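Local structure of BlEst2 (Bacillus licheniformis, 6WPX) at residues Asn403-Glu417 and Lys443-Thr457. The protein is a lipase or esterase that probably hydrolyses ester bonds through an alpha/beta-hydrolase domain, captured here in its propeptide form with an autoinhibitory C-terminal domain. Sequence-based numbering, arbitrary orientation.
Sequences NLANVKASVRSIRYE and KAGMYSVTIDLSGKT
R415 lies along one face of the Y447 ring. Its CG sits 3.8 Å from the ring centroid, only 15° off the normal, a CH-pi contact. R415 holds CG anti to its N (chi1 -174°), and this runs the aliphatic chain over the ring. A bend about CG-CD then turns the chain, and the guanidinium plane ends 54° from the ring plane. K443 crosses R415 at about a right angle, and its CD lies over one guanidinium face. The two positive ends, R415 NH2 and K443 NZ, lie 3.9 Å apart, and E423 makes a long, weak ion pair with each. R415 NH1 donates in its own plane to E417 OE2 at 2.7 Å, a salt bridge on the carboxylate's anti lone pair, and weakly to A444 O at the guanidinium edge. The Y447 hydroxyl donates to K443 O, 2.7 Å from OH to O. This oxygen lies in plane at the ring edge, and the bond ties the ring to the loop before the strand.

Strands 407-417 and 445-456 pair antiparallel in the middle of a five-stranded sheet of the C-terminal region. Hydrogen-bonded pairs Y416-M446, I414-S448, R412-T450, S410-D452 and K408-S454 alternate with non-hydrogen-bonded ones such as A409-L453. A beta bulge at N406 and V407 then shifts the register by one before A405 meets K456.

On the face carrying Y447, A409 CB touches L453 CD2 at 3.6 Å and I451 CG2 at 3.9 Å. V411 reaches V449 through CG1 and I451 through CG2. Helix 432-438 covers this apolar row with I432 and L435.

On the other face, S410 OG packs against D452 CB at 3.5 Å. Y416 turns its ring edge to M446 O. R293, T466 and W161 hold the buried D452 carboxylate, and the Y416 hydroxyl bonds Y158 O and K172 NZ.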
ATOM      1  N   ASN A 403       8.023 -27.044 -13.970  1.00 53.66           N
ATOM      2  CA  ASN A 403       8.777 -28.209 -13.496  1.00 53.36           C
ATOM      3  C   ASN A 403       8.480 -28.464 -12.003  1.00 52.93           C
ATOM      4  O   ASN A 403       9.262 -29.125 -11.309  1.00 52.65           O
ATOM      5  CB  ASN A 403      10.284 -28.087 -13.794  1.00 56.06           C
ATOM      6  CG  ASN A 403      10.938 -26.805 -13.330  1.00 84.51           C
ATOM      7  OD1 ASN A 403      10.628 -26.261 -12.269  1.00 77.14           O
ATOM      8  ND2 ASN A 403      11.902 -26.316 -14.098  1.00 80.18           N
ATOM      9  N   LEU A 404       7.321 -27.935 -11.526  1.00 46.08           N
ATOM     10  CA  LEU A 404       6.789 -28.121 -10.172  1.00 43.49           C
ATOM     11  C   LEU A 404       5.959 -29.407 -10.118  1.00 50.82           C
ATOM     12  O   LEU A 404       5.154 -29.657 -11.027  1.00 51.50           O
ATOM     13  CB  LEU A 404       5.929 -26.927  -9.736  1.00 40.68           C
ATOM     14  CG  LEU A 404       6.636 -25.603  -9.436  1.00 41.42           C
ATOM     15  CD1 LEU A 404       5.681 -24.620  -8.787  1.00 38.84           C
ATOM     16  CD2 LEU A 404       7.849 -25.801  -8.555  1.00 40.71           C
ATOM     17  N   ALA A 405       6.183 -30.178  -9.041  1.00 47.49           N
ATOM     18  CA  ALA A 405       5.587 -31.513  -8.795  1.00 47.74           C
ATOM     19  C   ALA A 405       4.701 -31.564  -7.545  1.00 49.98           C
ATOM     20  O   ALA A 405       5.081 -30.974  -6.529  1.00 48.48           O
ATOM     21  CB  ALA A 405       6.702 -32.517  -8.667  1.00 49.62           C
ATOM     22  N   ASN A 406       3.592 -32.304  -7.650  1.00 46.30           N
ATOM     23  CA  ASN A 406       2.595 -32.565  -6.578  1.00 44.57           C
ATOM     24  C   ASN A 406       2.046 -31.234  -6.043  1.00 46.45           C
ATOM     25  O   ASN A 406       1.945 -31.105  -4.818  1.00 44.38           O
ATOM     26  CB  ASN A 406       3.196 -33.417  -5.458  1.00 44.12           C
ATOM     27  CG  ASN A 406       4.059 -34.582  -5.914  1.00 66.99           C
ATOM     28  OD1 ASN A 406       4.025 -34.997  -7.065  1.00 61.67           O
ATOM     29  ND2 ASN A 406       4.864 -35.114  -5.014  1.00 54.57           N
ATOM     30  N   VAL A 407       1.624 -30.333  -6.927  1.00 42.49           N
ATOM     31  CA  VAL A 407       1.179 -28.978  -6.500  1.00 41.57           C
ATOM     32  C   VAL A 407      -0.238 -28.981  -5.937  1.00 45.14           C
ATOM     33  O   VAL A 407      -1.158 -29.333  -6.652  1.00 48.15           O
ATOM     34  CB  VAL A 407       1.283 -27.914  -7.612  1.00 45.82           C
ATOM     35  CG1 VAL A 407       0.735 -26.580  -7.128  1.00 43.97           C
ATOM     36  CG2 VAL A 407       2.680 -27.758  -8.176  1.00 46.06           C
ATOM     37  N   LYS A 408      -0.388 -28.470  -4.718  1.00 36.55           N
ATOM     38  CA  LYS A 408      -1.683 -28.355  -4.053  1.00 35.24           C
ATOM     39  C   LYS A 408      -1.969 -26.871  -3.774  1.00 36.91           C
ATOM     40  O   LYS A 408      -1.024 -26.078  -3.638  1.00 35.22           O
ATOM     41  CB  LYS A 408      -1.711 -29.159  -2.743  1.00 38.06           C
ATOM     42  CG  LYS A 408      -1.687 -30.675  -2.943  1.00 54.05           C
ATOM     43  CD  LYS A 408      -3.077 -31.264  -3.211  1.00 65.39           C
ATOM     44  CE  LYS A 408      -3.015 -32.737  -3.532  1.00 77.90           C
ATOM     45  NZ  LYS A 408      -4.322 -33.246  -4.020  1.00 88.48           N
ATOM     46  N   ALA A 409      -3.267 -26.499  -3.718  1.00 30.95           N
ATOM     47  CA  ALA A 409      -3.728 -25.142  -3.462  1.00 28.97           C
ATOM     48  C   ALA A 409      -4.962 -25.158  -2.587  1.00 33.06           C
ATOM     49  O   ALA A 409      -5.970 -25.748  -2.963  1.00 34.45           O
ATOM     50  CB  ALA A 409      -4.039 -24.439  -4.765  1.00 30.58           C
ATOM     51  N   SER A 410      -4.886 -24.518  -1.419  1.00 28.73           N
ATOM     52  CA  SER A 410      -6.026 -24.402  -0.500  1.00 27.68           C
ATOM     53  C   SER A 410      -6.463 -22.932  -0.512  1.00 31.06           C
ATOM     54  O   SER A 410      -5.617 -22.031  -0.506  1.00 30.63           O
ATOM     55  CB  SER A 410      -5.665 -24.893   0.898  1.00 28.86           C
ATOM     56  OG  SER A 410      -4.639 -24.097   1.462  1.00 40.24           O
ATOM     57  N   VAL A 411      -7.758 -22.686  -0.642  1.00 27.42           N
ATOM     58  CA  VAL A 411      -8.312 -21.343  -0.747  1.00 27.27           C
ATOM     59  C   VAL A 411      -9.034 -20.876   0.525  1.00 31.35           C
ATOM     60  O   VAL A 411      -9.868 -21.605   1.058  1.00 32.24           O
ATOM     61  CB  VAL A 411      -9.226 -21.257  -1.998  1.00 32.09           C
ATOM     62  CG1 VAL A 411      -9.929 -19.904  -2.093  1.00 31.49           C
ATOM     63  CG2 VAL A 411      -8.426 -21.532  -3.264  1.00 32.22           C
ATOM     64  N   ARG A 412      -8.703 -19.662   0.993  1.00 24.29           N
ATOM     65  CA  ARG A 412      -9.337 -18.945   2.107  1.00 24.22           C
ATOM     66  C   ARG A 412      -9.769 -17.619   1.500  1.00 27.15           C
ATOM     67  O   ARG A 412      -9.001 -17.022   0.749  1.00 25.27           O
ATOM     68  CB  ARG A 412      -8.366 -18.705   3.268  1.00 26.52           C
ATOM     69  CG  ARG A 412      -8.218 -19.916   4.168  1.00 32.83           C
ATOM     70  CD  ARG A 412      -6.995 -19.827   5.072  1.00 31.26           C
ATOM     71  NE  ARG A 412      -6.693 -21.150   5.605  1.00 33.60           N
ATOM     72  CZ  ARG A 412      -7.114 -21.598   6.779  1.00 56.30           C
ATOM     73  NH1 ARG A 412      -6.860 -22.847   7.148  1.00 46.32           N
ATOM     74  NH2 ARG A 412      -7.797 -20.803   7.595  1.00 40.51           N
ATOM     75  N   SER A 413     -11.019 -17.214   1.724  1.00 22.28           N
ATOM     76  CA  SER A 413     -11.491 -15.973   1.136  1.00 22.18           C
ATOM     77  C   SER A 413     -12.419 -15.185   2.061  1.00 27.92           C
ATOM     78  O   SER A 413     -12.995 -15.740   3.004  1.00 26.62           O
ATOM     79  CB  SER A 413     -12.163 -16.235  -0.210  1.00 25.53           C
ATOM     80  OG  SER A 413     -13.287 -17.072  -0.009  1.00 30.04           O
ATOM     81  N   ILE A 414     -12.500 -13.868   1.818  1.00 25.09           N
ATOM     82  CA  ILE A 414     -13.414 -12.954   2.506  1.00 26.30           C
ATOM     83  C   ILE A 414     -14.059 -12.092   1.436  1.00 31.21           C
ATOM     84  O   ILE A 414     -13.359 -11.555   0.574  1.00 29.31           O
ATOM     85  CB  ILE A 414     -12.792 -12.044   3.618  1.00 28.18           C
ATOM     86  CG1 ILE A 414     -11.998 -12.835   4.663  1.00 28.56           C
ATOM     87  CG2 ILE A 414     -13.882 -11.215   4.316  1.00 27.64           C
ATOM     88  CD1 ILE A 414     -10.961 -11.963   5.501  1.00 33.83           C
ATOM     89  N   ARG A 415     -15.388 -11.961   1.502  1.00 28.35           N
ATOM     90  CA  ARG A 415     -16.141 -11.065   0.650  1.00 29.03           C
ATOM     91  C   ARG A 415     -16.738  -9.996   1.567  1.00 31.61           C
ATOM     92  O   ARG A 415     -17.399 -10.312   2.557  1.00 31.12           O
ATOM     93  CB  ARG A 415     -17.223 -11.794  -0.167  1.00 28.08           C
ATOM     94  CG  ARG A 415     -17.900 -10.858  -1.174  1.00 34.77           C
ATOM     95  CD  ARG A 415     -19.041 -11.517  -1.915  1.00 34.60           C
ATOM     96  NE  ARG A 415     -20.000 -12.165  -1.019  1.00 42.37           N
ATOM     97  CZ  ARG A 415     -21.068 -11.563  -0.510  1.00 56.06           C
ATOM     98  NH1 ARG A 415     -21.335 -10.302  -0.816  1.00 43.53           N
ATOM     99  NH2 ARG A 415     -21.880 -12.221   0.307  1.00 47.85           N
ATOM    100  N   TYR A 416     -16.444  -8.739   1.256  1.00 26.45           N
ATOM    101  CA  TYR A 416     -16.895  -7.554   1.977  1.00 26.64           C
ATOM    102  C   TYR A 416     -17.935  -6.827   1.141  1.00 33.44           C
ATOM    103  O   TYR A 416     -17.885  -6.879  -0.085  1.00 32.91           O
ATOM    104  CB  TYR A 416     -15.732  -6.566   2.216  1.00 25.81           C
ATOM    105  CG  TYR A 416     -14.556  -7.113   2.984  1.00 23.77           C
ATOM    106  CD1 TYR A 416     -13.509  -7.758   2.327  1.00 24.11           C
ATOM    107  CD2 TYR A 416     -14.456  -6.938   4.358  1.00 23.67           C
ATOM    108  CE1 TYR A 416     -12.402  -8.230   3.024  1.00 22.23           C
ATOM    109  CE2 TYR A 416     -13.379  -7.457   5.075  1.00 22.64           C
ATOM    110  CZ  TYR A 416     -12.335  -8.068   4.396  1.00 27.19           C
ATOM    111  OH  TYR A 416     -11.243  -8.553   5.088  1.00 23.02           O
ATOM    112  N   GLU A 417     -18.853  -6.131   1.811  1.00 33.41           N
ATOM    113  CA  GLU A 417     -19.911  -5.311   1.204  1.00 35.67           C
ATOM    114  C   GLU A 417     -19.932  -4.018   1.959  1.00 40.25           C
ATOM    115  O   GLU A 417     -20.073  -4.035   3.183  1.00 39.67           O
ATOM    116  CB  GLU A 417     -21.281  -5.964   1.389  1.00 39.08           C
ATOM    117  CG  GLU A 417     -21.653  -6.997   0.360  1.00 48.83           C
ATOM    118  CD  GLU A 417     -23.026  -7.584   0.634  1.00 71.17           C
ATOM    119  OE1 GLU A 417     -23.948  -6.818   0.995  1.00 64.20           O
ATOM    120  OE2 GLU A 417     -23.181  -8.815   0.483  1.00 58.30           O
ATOM    121  N   LYS A 443     -21.234 -12.677  -6.931  1.00 51.90           N
ATOM    122  CA  LYS A 443     -21.790 -11.644  -6.058  1.00 50.45           C
ATOM    123  C   LYS A 443     -20.969 -10.351  -6.045  1.00 50.51           C
ATOM    124  O   LYS A 443     -19.733 -10.393  -6.067  1.00 45.29           O
ATOM    125  CB  LYS A 443     -21.919 -12.176  -4.624  1.00 52.65           C
ATOM    126  CG  LYS A 443     -23.146 -13.050  -4.387  1.00 69.42           C
ATOM    127  CD  LYS A 443     -23.226 -13.495  -2.934  1.00 79.00           C
ATOM    128  CE  LYS A 443     -24.455 -14.320  -2.650  1.00 92.17           C
ATOM    129  NZ  LYS A 443     -24.569 -14.650  -1.206  1.00100.89           N
ATOM    130  N   ALA A 444     -21.666  -9.204  -5.944  1.00 47.23           N
ATOM    131  CA  ALA A 444     -21.034  -7.901  -5.840  1.00 45.08           C
ATOM    132  C   ALA A 444     -20.277  -7.779  -4.492  1.00 45.26           C
ATOM    133  O   ALA A 444     -20.637  -8.451  -3.520  1.00 44.44           O
ATOM    134  CB  ALA A 444     -22.076  -6.801  -5.973  1.00 47.31           C
ATOM    135  N   GLY A 445     -19.198  -6.990  -4.479  1.00 39.01           N
ATOM    136  CA  GLY A 445     -18.379  -6.739  -3.292  1.00 36.55           C
ATOM    137  C   GLY A 445     -16.868  -6.794  -3.459  1.00 34.85           C
ATOM    138  O   GLY A 445     -16.358  -7.094  -4.544  1.00 33.67           O
ATOM    139  N   MET A 446     -16.139  -6.517  -2.365  1.00 28.22           N
ATOM    140  CA  MET A 446     -14.668  -6.557  -2.334  1.00 24.49           C
ATOM    141  C   MET A 446     -14.274  -7.948  -1.878  1.00 29.61           C
ATOM    142  O   MET A 446     -14.661  -8.373  -0.790  1.00 29.08           O
ATOM    143  CB  MET A 446     -14.090  -5.574  -1.295  1.00 24.85           C
ATOM    144  CG  MET A 446     -13.569  -4.284  -1.834  1.00 27.58           C
ATOM    145  SD  MET A 446     -12.579  -4.322  -3.332  1.00 30.14           S
ATOM    146  CE  MET A 446     -11.217  -5.234  -2.860  1.00 23.41           C
ATOM    147  N   TYR A 447     -13.469  -8.629  -2.676  1.00 26.33           N
ATOM    148  CA  TYR A 447     -12.985  -9.959  -2.340  1.00 25.63           C
ATOM    149  C   TYR A 447     -11.517  -9.913  -1.981  1.00 25.85           C
ATOM    150  O   TYR A 447     -10.730  -9.207  -2.610  1.00 24.67           O
ATOM    151  CB  TYR A 447     -13.103 -10.890  -3.548  1.00 27.69           C
ATOM    152  CG  TYR A 447     -14.511 -11.279  -3.906  1.00 31.89           C
ATOM    153  CD1 TYR A 447     -15.326 -10.424  -4.649  1.00 35.42           C
ATOM    154  CD2 TYR A 447     -15.019 -12.524  -3.553  1.00 32.40           C
ATOM    155  CE1 TYR A 447     -16.621 -10.788  -4.997  1.00 36.80           C
ATOM    156  CE2 TYR A 447     -16.306 -12.909  -3.922  1.00 34.72           C
ATOM    157  CZ  TYR A 447     -17.097 -12.043  -4.655  1.00 42.05           C
ATOM    158  OH  TYR A 447     -18.372 -12.409  -4.999  1.00 41.71           O
ATOM    159  N   SER A 448     -11.145 -10.728  -1.028  1.00 19.72           N
ATOM    160  CA  SER A 448      -9.754 -10.967  -0.748  1.00 18.37           C
ATOM    161  C   SER A 448      -9.618 -12.481  -0.805  1.00 23.14           C
ATOM    162  O   SER A 448     -10.336 -13.177  -0.112  1.00 23.01           O
ATOM    163  CB  SER A 448      -9.324 -10.414   0.598  1.00 16.51           C
ATOM    164  OG  SER A 448      -7.972 -10.812   0.726  1.00 14.31           O
ATOM    165  N   VAL A 449      -8.768 -12.991  -1.699  1.00 20.02           N
ATOM    166  CA  VAL A 449      -8.569 -14.413  -1.855  1.00 19.81           C
ATOM    167  C   VAL A 449      -7.151 -14.767  -1.520  1.00 21.84           C
ATOM    168  O   VAL A 449      -6.226 -14.185  -2.059  1.00 20.34           O
ATOM    169  CB  VAL A 449      -9.006 -14.938  -3.250  1.00 26.12           C
ATOM    170  CG1 VAL A 449      -8.989 -16.463  -3.282  1.00 25.93           C
ATOM    171  CG2 VAL A 449     -10.396 -14.419  -3.620  1.00 27.40           C
ATOM    172  N   THR A 450      -6.992 -15.706  -0.589  1.00 19.85           N
ATOM    173  CA  THR A 450      -5.700 -16.233  -0.176  1.00 18.71           C
ATOM    174  C   THR A 450      -5.576 -17.641  -0.722  1.00 21.50           C
ATOM    175  O   THR A 450      -6.362 -18.508  -0.356  1.00 19.66           O
ATOM    176  CB  THR A 450      -5.542 -16.192   1.345  1.00 16.75           C
ATOM    177  OG1 THR A 450      -5.541 -14.836   1.773  1.00 15.51           O
ATOM    178  CG2 THR A 450      -4.240 -16.811   1.792  1.00 17.74           C
ATOM    179  N   ILE A 451      -4.575 -17.880  -1.570  1.00 18.67           N
ATOM    180  CA  ILE A 451      -4.321 -19.193  -2.158  1.00 19.69           C
ATOM    181  C   ILE A 451      -3.004 -19.696  -1.610  1.00 22.19           C
ATOM    182  O   ILE A 451      -1.953 -19.121  -1.902  1.00 19.66           O
ATOM    183  CB  ILE A 451      -4.343 -19.172  -3.722  1.00 24.98           C
ATOM    184  CG1 ILE A 451      -5.684 -18.619  -4.275  1.00 25.78           C
ATOM    185  CG2 ILE A 451      -4.041 -20.577  -4.304  1.00 26.45           C
ATOM    186  CD1 ILE A 451      -5.539 -17.237  -4.846  1.00 28.91           C
ATOM    187  N   ASP A 452      -3.062 -20.745  -0.788  1.00 19.83           N
ATOM    188  CA  ASP A 452      -1.846 -21.341  -0.235  1.00 19.39           C
ATOM    189  C   ASP A 452      -1.391 -22.494  -1.104  1.00 25.65           C
ATOM    190  O   ASP A 452      -2.107 -23.493  -1.244  1.00 24.17           O
ATOM    191  CB  ASP A 452      -2.034 -21.778   1.233  1.00 20.06           C
ATOM    192  CG  ASP A 452      -1.626 -20.638   2.156  1.00 25.43           C
ATOM    193  OD1 ASP A 452      -0.394 -20.422   2.329  1.00 23.09           O
ATOM    194  OD2 ASP A 452      -2.529 -19.920   2.653  1.00 26.93           O
ATOM    195  N   LEU A 453      -0.213 -22.329  -1.705  1.00 23.38           N
ATOM    196  CA  LEU A 453       0.428 -23.296  -2.577  1.00 24.25           C
ATOM    197  C   LEU A 453       1.492 -24.068  -1.851  1.00 26.63           C
ATOM    198  O   LEU A 453       2.294 -23.495  -1.118  1.00 22.53           O
ATOM    199  CB  LEU A 453       1.076 -22.596  -3.783  1.00 25.79           C
ATOM    200  CG  LEU A 453       0.180 -21.840  -4.758  1.00 32.32           C
ATOM    201  CD1 LEU A 453       1.011 -21.271  -5.881  1.00 34.01           C
ATOM    202  CD2 LEU A 453      -0.872 -22.761  -5.388  1.00 35.23           C
ATOM    203  N   SER A 454       1.539 -25.378  -2.114  1.00 25.74           N
ATOM    204  CA  SER A 454       2.527 -26.309  -1.592  1.00 26.32           C
ATOM    205  C   SER A 454       2.849 -27.331  -2.689  1.00 31.80           C
ATOM    206  O   SER A 454       2.069 -27.514  -3.621  1.00 31.67           O
ATOM    207  CB  SER A 454       1.991 -27.034  -0.358  1.00 26.13           C
ATOM    208  OG  SER A 454       0.807 -27.747  -0.674  1.00 38.15           O
ATOM    209  N   GLY A 455       3.980 -28.000  -2.527  1.00 29.31           N
ATOM    210  CA  GLY A 455       4.455 -29.037  -3.428  1.00 30.50           C
ATOM    211  C   GLY A 455       5.954 -29.195  -3.351  1.00 35.50           C
ATOM    212  O   GLY A 455       6.584 -28.814  -2.365  1.00 34.66           O
ATOM    213  N   LYS A 456       6.537 -29.738  -4.413  1.00 34.91           N
ATOM    214  CA  LYS A 456       7.963 -29.991  -4.511  1.00 35.28           C
ATOM    215  C   LYS A 456       8.527 -29.262  -5.703  1.00 38.23           C
ATOM    216  O   LYS A 456       7.821 -29.106  -6.701  1.00 38.06           O
ATOM    217  CB  LYS A 456       8.188 -31.495  -4.703  1.00 39.01           C
ATOM    218  CG  LYS A 456       8.514 -32.265  -3.434  1.00 48.85           C
ATOM    219  CD  LYS A 456       8.483 -33.790  -3.687  1.00 58.59           C
ATOM    220  CE  LYS A 456       9.376 -34.250  -4.820  1.00 66.44           C
ATOM    221  NZ  LYS A 456       9.278 -35.709  -5.078  1.00 72.13           N
ATOM    222  N   THR A 457       9.809 -28.854  -5.621  1.00 34.90           N
ATOM    223  CA  THR A 457      10.521 -28.219  -6.742  1.00 37.05           C
ATOM    224  C   THR A 457      11.124 -29.325  -7.640  1.00 45.91           C
ATOM    225  O   THR A 457      10.994 -30.512  -7.309  1.00 46.39           O
ATOM    226  CB  THR A 457      11.600 -27.226  -6.230  1.00 47.22           C
ATOM    227  OG1 THR A 457      12.695 -27.954  -5.670  1.00 51.06           O
ATOM    228  CG2 THR A 457      11.053 -26.229  -5.203  1.00 41.34           C
TER